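Local atomic coordinates of malate oxidoreductase (Thermotoga maritima, PDB entry 1VL6), a protein that probably catalyses the NAD-dependent oxidative decarboxylation of malate to pyruvate and carbon dioxide. Residues Ser67-Ser79 against Asp108-Glu120. Residues are numbered along the deposited sequence; the frame is centred on the assembly and turned at random.
Sequences SRWNTVAVVSDGS and DIDAFPICLSESE
Val72 and Val74 each give and accept a backbone hydrogen bond across to strand 110-115, for instance Val74 N to Phe112 O at 2.7 Å, and strands 71-76 and 110-115 run parallel, their directions diverging by 26°. Two residues earlier than Val72, Asn70 O accepts from Asp110 N, and the Asn70 side chain binds the carbonyl just past helix 89-107: its ND2 donates to Asp108 O at 3.0 Å in a nearly straight bond (165°), the acceptor lying in the amide plane. A chi1 of -170°, which sets CG opposite the backbone N, carries the amide to that carbonyl, while ND2 also donates to Glu33 of a third subunit. Shortened to an alanine, this residue would probably leave Asp108 O and that glutamate without their shared donor. The two strands and helix 89-107 form a beta-alpha-beta crossover in the N-terminal domain, strand 71-76 lying inside the sheet between 110-115 and 137-140. On the helix side, Val72 CG2 meets Ile109 CG2 at 3.8 Å, and Val74 CG2 rests against Ala111 CB. On the opposite face, Thr71 CG2 approaches the edge of the Phe112 ring at CE1 (3.9 Å), Ile114 CD1 touches Ala73 CB, and Val75 CG1 reaches Leu116 CD1.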
loop_
_atom_site.group_PDB
_atom_site.type_symbol
_atom_site.label_atom_id
_atom_site.label_comp_id
_atom_site.label_asym_id
_atom_site.label_seq_id
_atom_site.Cartn_x
_atom_site.Cartn_y
_atom_site.Cartn_z
ATOM N N SER A 67 -4.386 8.383 -13.516
ATOM C CA SER A 67 -4.380 6.952 -13.381
ATOM C C SER A 67 -5.222 6.258 -14.431
ATOM O O SER A 67 -5.321 5.026 -14.427
ATOM C CB SER A 67 -4.954 6.588 -12.022
ATOM O OG SER A 67 -4.236 7.220 -10.977
ATOM N N ARG A 68 -5.843 7.020 -15.325
ATOM C CA ARG A 68 -6.778 6.451 -16.290
ATOM C C ARG A 68 -6.183 5.294 -17.092
ATOM O O ARG A 68 -6.909 4.405 -17.505
ATOM C CB ARG A 68 -7.254 7.541 -17.237
ATOM C CG ARG A 68 -8.313 7.108 -18.174
ATOM C CD ARG A 68 -9.298 8.178 -18.468
ATOM N NE ARG A 68 -10.293 7.776 -19.445
ATOM C CZ ARG A 68 -10.229 8.026 -20.732
ATOM N NH1 ARG A 68 -9.202 8.689 -21.240
ATOM N NH2 ARG A 68 -11.214 7.613 -21.525
ATOM N N TRP A 69 -4.868 5.318 -17.295
ATOM C CA TRP A 69 -4.159 4.303 -18.070
ATOM C C TRP A 69 -4.271 2.911 -17.463
ATOM O O TRP A 69 -3.988 1.899 -18.119
ATOM C CB TRP A 69 -2.675 4.674 -18.226
ATOM C CG TRP A 69 -1.940 4.594 -16.961
ATOM C CD1 TRP A 69 -1.867 5.560 -16.004
ATOM C CD2 TRP A 69 -1.176 3.475 -16.464
ATOM N NE1 TRP A 69 -1.125 5.109 -14.942
ATOM C CE2 TRP A 69 -0.680 3.837 -15.203
ATOM C CE3 TRP A 69 -0.882 2.197 -16.956
ATOM C CZ2 TRP A 69 0.076 2.975 -14.422
ATOM C CZ3 TRP A 69 -0.124 1.353 -16.203
ATOM C CH2 TRP A 69 0.350 1.741 -14.944
ATOM N N ASN A 70 -4.681 2.863 -16.204
ATOM C CA ASN A 70 -4.692 1.628 -15.460
ATOM C C ASN A 70 -5.905 1.479 -14.556
ATOM O O ASN A 70 -5.847 0.699 -13.616
ATOM C CB ASN A 70 -3.388 1.556 -14.668
ATOM C CG ASN A 70 -3.159 0.213 -14.028
ATOM O OD1 ASN A 70 -3.179 -0.827 -14.681
ATOM N ND2 ASN A 70 -2.954 0.232 -12.720
ATOM N N THR A 71 -6.999 2.196 -14.813
ATOM C CA THR A 71 -8.218 2.002 -14.004
ATOM C C THR A 71 -9.341 1.395 -14.799
ATOM O O THR A 71 -9.497 1.638 -15.970
ATOM C CB THR A 71 -8.718 3.296 -13.326
ATOM O OG1 THR A 71 -9.125 4.258 -14.301
ATOM C CG2 THR A 71 -7.598 3.977 -12.570
ATOM N N VAL A 72 -10.124 0.576 -14.150
ATOM C CA VAL A 72 -11.157 -0.195 -14.811
ATOM C C VAL A 72 -12.415 -0.142 -13.910
ATOM O O VAL A 72 -12.319 -0.262 -12.687
ATOM C CB VAL A 72 -10.628 -1.624 -15.089
ATOM C CG1 VAL A 72 -11.769 -2.674 -15.256
ATOM C CG2 VAL A 72 -9.699 -1.587 -16.304
ATOM N N ALA A 73 -13.580 0.113 -14.515
ATOM C CA ALA A 73 -14.822 0.075 -13.772
ATOM C C ALA A 73 -15.377 -1.328 -13.852
ATOM O O ALA A 73 -15.420 -1.898 -14.917
ATOM C CB ALA A 73 -15.792 1.050 -14.352
ATOM N N VAL A 74 -15.749 -1.901 -12.718
ATOM C CA VAL A 74 -16.405 -3.198 -12.696
ATOM C C VAL A 74 -17.878 -2.881 -12.502
ATOM O O VAL A 74 -18.310 -2.486 -11.428
ATOM C CB VAL A 74 -15.888 -4.097 -11.566
ATOM C CG1 VAL A 74 -16.606 -5.448 -11.572
ATOM C CG2 VAL A 74 -14.388 -4.287 -11.685
ATOM N N VAL A 75 -18.646 -3.053 -13.570
ATOM C CA VAL A 75 -20.010 -2.518 -13.639
ATOM C C VAL A 75 -21.053 -3.633 -13.551
ATOM O O VAL A 75 -21.062 -4.528 -14.373
ATOM C CB VAL A 75 -20.195 -1.725 -14.945
ATOM C CG1 VAL A 75 -21.633 -1.227 -15.106
ATOM C CG2 VAL A 75 -19.195 -0.552 -14.986
ATOM N N SER A 76 -21.930 -3.573 -12.560
ATOM C CA SER A 76 -23.051 -4.522 -12.523
ATOM C C SER A 76 -24.285 -3.857 -11.988
ATOM O O SER A 76 -24.176 -2.879 -11.256
ATOM C CB SER A 76 -22.769 -5.727 -11.624
ATOM O OG SER A 76 -23.761 -6.728 -11.859
ATOM N N ASP A 77 -25.451 -4.380 -12.365
ATOM C CA ASP A 77 -26.717 -4.015 -11.709
ATOM C C ASP A 77 -27.176 -5.139 -10.852
ATOM O O ASP A 77 -28.196 -5.046 -10.199
ATOM C CB ASP A 77 -27.798 -3.710 -12.710
ATOM C CG ASP A 77 -28.275 -4.937 -13.475
ATOM O OD1 ASP A 77 -27.452 -5.821 -13.816
ATOM O OD2 ASP A 77 -29.466 -5.040 -13.847
ATOM N N GLY A 78 -26.390 -6.205 -10.812
ATOM C CA GLY A 78 -26.690 -7.373 -9.979
ATOM C C GLY A 78 -27.847 -8.212 -10.483
ATOM O O GLY A 78 -28.524 -8.879 -9.714
ATOM N N SER A 79 -28.081 -8.163 -11.779
ATOM C CA SER A 79 -29.174 -8.919 -12.362
ATOM C C SER A 79 -28.807 -10.386 -12.539
ATOM O O SER A 79 -29.628 -11.197 -12.813
ATOM C CB SER A 79 -29.641 -8.265 -13.683
ATOM O OG SER A 79 -28.611 -8.089 -14.653
ATOM N N ASP A 108 -2.459 -6.147 -11.760
ATOM C CA ASP A 108 -2.040 -4.884 -11.149
ATOM C C ASP A 108 -2.902 -3.741 -11.651
ATOM O O ASP A 108 -2.488 -2.582 -11.707
ATOM C CB ASP A 108 -0.533 -4.650 -11.295
ATOM C CG ASP A 108 -0.013 -3.535 -10.371
ATOM O OD1 ASP A 108 -0.636 -3.268 -9.320
ATOM O OD2 ASP A 108 1.001 -2.837 -10.612
ATOM N N ILE A 109 -4.137 -4.074 -11.988
ATOM C CA ILE A 109 -5.083 -3.071 -12.491
ATOM C C ILE A 109 -5.843 -2.506 -11.321
ATOM O O ILE A 109 -6.262 -3.252 -10.432
ATOM C CB ILE A 109 -6.044 -3.702 -13.488
ATOM C CG1 ILE A 109 -5.323 -3.904 -14.805
ATOM C CG2 ILE A 109 -7.279 -2.856 -13.684
ATOM C CD1 ILE A 109 -6.199 -4.579 -15.812
ATOM N N ASP A 110 -6.007 -1.188 -11.321
ATOM C CA ASP A 110 -6.760 -0.524 -10.295
ATOM C C ASP A 110 -8.227 -0.571 -10.703
ATOM O O ASP A 110 -8.697 0.217 -11.514
ATOM C CB ASP A 110 -6.268 0.910 -10.164
ATOM C CG ASP A 110 -4.903 1.008 -9.534
ATOM O OD1 ASP A 110 -4.472 0.121 -8.759
ATOM O OD2 ASP A 110 -4.185 1.978 -9.741
ATOM N N ALA A 111 -8.968 -1.506 -10.159
ATOM C CA ALA A 111 -10.346 -1.669 -10.547
ATOM C C ALA A 111 -11.286 -1.147 -9.450
ATOM O O ALA A 111 -11.015 -1.317 -8.289
ATOM C CB ALA A 111 -10.599 -3.139 -10.844
ATOM N N PHE A 112 -12.378 -0.495 -9.856
ATOM C CA PHE A 112 -13.360 0.112 -8.935
ATOM C C PHE A 112 -14.741 -0.515 -9.215
ATOM O O PHE A 112 -15.121 -0.675 -10.366
ATOM C CB PHE A 112 -13.392 1.659 -9.086
ATOM C CG PHE A 112 -12.050 2.309 -8.845
ATOM C CD1 PHE A 112 -11.089 2.342 -9.852
ATOM C CD2 PHE A 112 -11.725 2.822 -7.590
ATOM C CE1 PHE A 112 -9.824 2.882 -9.623
ATOM C CE2 PHE A 112 -10.465 3.379 -7.350
ATOM C CZ PHE A 112 -9.514 3.409 -8.374
ATOM N N PRO A 113 -15.455 -0.937 -8.177
ATOM C CA PRO A 113 -16.798 -1.434 -8.360
ATOM C C PRO A 113 -17.788 -0.335 -8.570
ATOM O O PRO A 113 -17.830 0.599 -7.775
ATOM C CB PRO A 113 -17.124 -2.126 -7.044
ATOM C CG PRO A 113 -15.887 -2.123 -6.277
ATOM C CD PRO A 113 -15.004 -1.082 -6.781
ATOM N N ILE A 114 -18.573 -0.473 -9.639
ATOM C CA ILE A 114 -19.650 0.393 -9.933
ATOM C C ILE A 114 -20.926 -0.409 -10.095
ATOM O O ILE A 114 -21.213 -0.955 -11.161
ATOM C CB ILE A 114 -19.299 1.195 -11.143
ATOM C CG1 ILE A 114 -18.317 2.281 -10.713
ATOM C CG2 ILE A 114 -20.545 1.888 -11.720
ATOM C CD1 ILE A 114 -17.549 2.815 -11.843
ATOM N N CYS A 115 -21.655 -0.485 -8.991
ATOM C CA CYS A 115 -22.847 -1.253 -8.859
ATOM C C CYS A 115 -24.032 -0.294 -8.896
ATOM O O CYS A 115 -24.216 0.566 -7.997
ATOM C CB CYS A 115 -22.812 -1.990 -7.520
ATOM S SG CYS A 115 -21.739 -3.466 -7.452
ATOM N N LEU A 116 -24.863 -0.469 -9.917
ATOM C CA LEU A 116 -25.887 0.491 -10.282
ATOM C C LEU A 116 -27.246 0.066 -9.794
ATOM O O LEU A 116 -27.600 -1.108 -9.922
ATOM C CB LEU A 116 -25.959 0.599 -11.795
ATOM C CG LEU A 116 -24.597 0.969 -12.368
ATOM C CD1 LEU A 116 -24.635 0.838 -13.901
ATOM C CD2 LEU A 116 -24.183 2.372 -11.898
ATOM N N SER A 117 -28.026 1.012 -9.281
ATOM C CA SER A 117 -29.419 0.714 -8.941
ATOM C C SER A 117 -30.360 0.959 -10.112
ATOM O O SER A 117 -31.473 1.358 -9.906
ATOM C CB SER A 117 -29.900 1.504 -7.720
ATOM O OG SER A 117 -29.569 2.882 -7.844
ATOM N N GLU A 118 -29.922 0.704 -11.335
ATOM C CA GLU A 118 -30.758 0.903 -12.497
ATOM C C GLU A 118 -30.588 -0.324 -13.331
ATOM O O GLU A 118 -29.476 -0.797 -13.522
ATOM C CB GLU A 118 -30.327 2.155 -13.278
ATOM C CG GLU A 118 -31.010 2.345 -14.642
ATOM C CD GLU A 118 -32.507 2.497 -14.523
ATOM O OE1 GLU A 118 -32.942 3.543 -13.998
ATOM O OE2 GLU A 118 -33.249 1.564 -14.931
ATOM N N SER A 119 -31.684 -0.857 -13.828
ATOM C CA SER A 119 -31.584 -2.082 -14.546
ATOM C C SER A 119 -32.246 -2.108 -15.948
ATOM O O SER A 119 -32.066 -3.098 -16.673
ATOM C CB SER A 119 -32.049 -3.202 -13.627
ATOM O OG SER A 119 -33.447 -3.161 -13.549
ATOM N N GLU A 120 -32.936 -1.033 -16.365
ATOM C CA GLU A 120 -33.371 -0.923 -17.779
ATOM C C GLU A 120 -32.133 -0.808 -18.649
ATOM O O GLU A 120 -31.212 -0.064 -18.318
ATOM C CB GLU A 120 -34.244 0.287 -18.026
ATOM C CG GLU A 120 -35.713 0.036 -17.772
ATOM C CD GLU A 120 -36.438 1.327 -17.451
ATOM O OE1 GLU A 120 -36.823 2.040 -18.397
ATOM O OE2 GLU A 120 -36.586 1.642 -16.249
#